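Local coordinates for trans-isoprenyl diphosphate synthase (Caulobacter crescentus, PDB 3OYR), which probably supplies octaprenyl diphosphate for quinone side chains by adding isopentenyl units to farnesyl diphosphate, with magnesium as cofactor, at residues B[187-191]-B[192-196]. Residues are numbered along the deposited sequence; the frame is centred on the assembly and turned at random.
Sequences IIQAK and TAELF. With DMA (dimethylallyl diphosphate), chain G.
The carbonyl of Ile-188 is the flat group where residues 187-191 pass into 192-196, and it takes two backbone donors. Ala-193 N lies in its carbonyl plane and gives the straighter bond, N to O of Ile-188 3.1 Å with 163° at the hydrogen; Thr-192 N reaches the same oxygen from above that plane. One residue further on, Glu-194 N bonds weakly to Gln-189 O. A water then bridges the widened turn, donating to Ala-190 O and accepting from Leu-195 N at 2.7 Å. This is a pi-type bulge in helix 181-206, one of the long helices of the all-alpha isoprenoid synthase fold, and the axes of the short segments 187-191 and 192-196 differ in direction by 39°. At the bulge, Lys-191 and Thr-192 both face the dimethylallyl diphosphate sites. Their side chains run side by side, with Lys-191 CG 3.3 Å from Thr-192 OG1. With CG set between backbone N and carbonyl carbon (chi1 86°) and the rest extended, the lysine chain passes alongside one ligand, CD 3.6 Å from its C1. NZ is hydrogen-bonded to Gln-170 OE1 and makes a weaker bond to the ligand's O1, while Lys-191 O comes within 3.2 Å of the ligand's C4. Thr-192 OG1 bonds to Gln-229, and Thr-192 touches a second dimethylallyl diphosphate. Beyond the pocket, Ala-193 CB lies 3.5 Å from Gln-189 O and packs on helix 211-238. The carboxylate of Glu-194 forms salt bridges through OE2 with Arg-158 and Arg-218.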
# COMPACT_ATOMS: atom_id res chain seq x y z
N ILE B 187 3.63 -0.79 19.53
CA ILE B 187 2.60 -0.85 18.51
C ILE B 187 2.04 0.52 18.14
O ILE B 187 2.00 0.86 16.94
CB ILE B 187 1.44 -1.75 19.00
CG1 ILE B 187 1.90 -3.21 19.05
CG2 ILE B 187 0.14 -1.49 18.21
CD1 ILE B 187 0.89 -4.17 19.75
N ILE B 188 1.62 1.31 19.13
CA ILE B 188 1.03 2.61 18.80
C ILE B 188 2.08 3.57 18.24
O ILE B 188 1.77 4.40 17.40
CB ILE B 188 0.18 3.24 19.95
CG1 ILE B 188 1.03 3.57 21.20
CG2 ILE B 188 -0.96 2.29 20.30
CD1 ILE B 188 0.38 4.59 22.17
N GLN B 189 3.34 3.42 18.65
CA GLN B 189 4.36 4.29 18.06
C GLN B 189 4.51 4.03 16.55
O GLN B 189 4.61 4.97 15.75
CB GLN B 189 5.69 4.19 18.80
CG GLN B 189 6.73 5.18 18.23
CD GLN B 189 8.04 5.20 18.99
OE1 GLN B 189 8.07 5.40 20.20
NE2 GLN B 189 9.14 5.04 18.26
N ALA B 190 4.48 2.75 16.19
CA ALA B 190 4.70 2.32 14.82
C ALA B 190 3.47 2.58 13.95
O ALA B 190 3.58 3.18 12.89
CB ALA B 190 5.09 0.84 14.78
N LYS B 191 2.31 2.15 14.42
CA LYS B 191 1.13 2.18 13.59
C LYS B 191 0.49 3.56 13.50
O LYS B 191 -0.21 3.83 12.53
CB LYS B 191 0.10 1.15 14.08
CG LYS B 191 -0.81 1.68 15.17
CD LYS B 191 -2.01 0.78 15.35
CE LYS B 191 -2.79 1.22 16.58
NZ LYS B 191 -4.02 0.38 16.76
N THR B 192 0.75 4.43 14.48
CA THR B 192 0.10 5.75 14.50
C THR B 192 1.05 6.92 14.62
O THR B 192 0.95 7.87 13.86
CB THR B 192 -0.98 5.82 15.59
OG1 THR B 192 -1.97 4.81 15.34
CG2 THR B 192 -1.65 7.21 15.60
N ALA B 193 1.97 6.86 15.58
CA ALA B 193 2.79 8.03 15.87
C ALA B 193 3.82 8.34 14.76
O ALA B 193 4.14 9.50 14.52
CB ALA B 193 3.47 7.90 17.23
N GLU B 194 4.29 7.30 14.07
CA GLU B 194 5.29 7.46 13.02
C GLU B 194 4.86 8.30 11.82
O GLU B 194 5.65 9.10 11.30
CB GLU B 194 5.76 6.09 12.53
CG GLU B 194 7.20 6.10 12.10
CD GLU B 194 8.13 6.13 13.29
OE1 GLU B 194 8.03 5.27 14.20
OE2 GLU B 194 8.97 7.04 13.33
N LEU B 195 3.61 8.16 11.38
CA LEU B 195 3.05 8.97 10.28
C LEU B 195 2.96 10.48 10.66
O LEU B 195 3.30 11.38 9.85
CB LEU B 195 1.69 8.41 9.83
CG LEU B 195 1.17 9.00 8.51
CD1 LEU B 195 2.26 9.00 7.42
CD2 LEU B 195 -0.03 8.24 8.06
N PHE B 196 2.60 10.74 11.92
CA PHE B 196 2.65 12.10 12.47
C PHE B 196 4.06 12.65 12.51
O PHE B 196 4.27 13.78 12.09
CB PHE B 196 2.04 12.19 13.87
CG PHE B 196 0.53 12.24 13.88
CD1 PHE B 196 -0.22 11.15 14.28
CD2 PHE B 196 -0.14 13.40 13.50
CE1 PHE B 196 -1.61 11.22 14.30
CE2 PHE B 196 -1.52 13.49 13.52
CZ PHE B 196 -2.26 12.41 13.92
C1 DMA G . -4.85 2.20 13.75
O1 DMA G . -5.63 2.66 14.85
C2 DMA G . -5.42 2.54 12.41
C3 DMA G . -4.66 2.97 11.39
C4 DMA G . -3.18 3.15 11.47
C5 DMA G . -5.36 3.28 10.11
PA DMA G . -7.16 2.20 15.19
O1A DMA G . -7.30 2.49 16.65
O2A DMA G . -7.50 0.84 14.64
O3A DMA G . -7.94 3.35 14.35
PB DMA G . -9.53 3.47 14.14
O1B DMA G . -9.55 4.80 13.44
O2B DMA G . -10.14 3.43 15.52
O3B DMA G . -9.97 2.28 13.31
O HOH W 1 2.46 5.86 12.05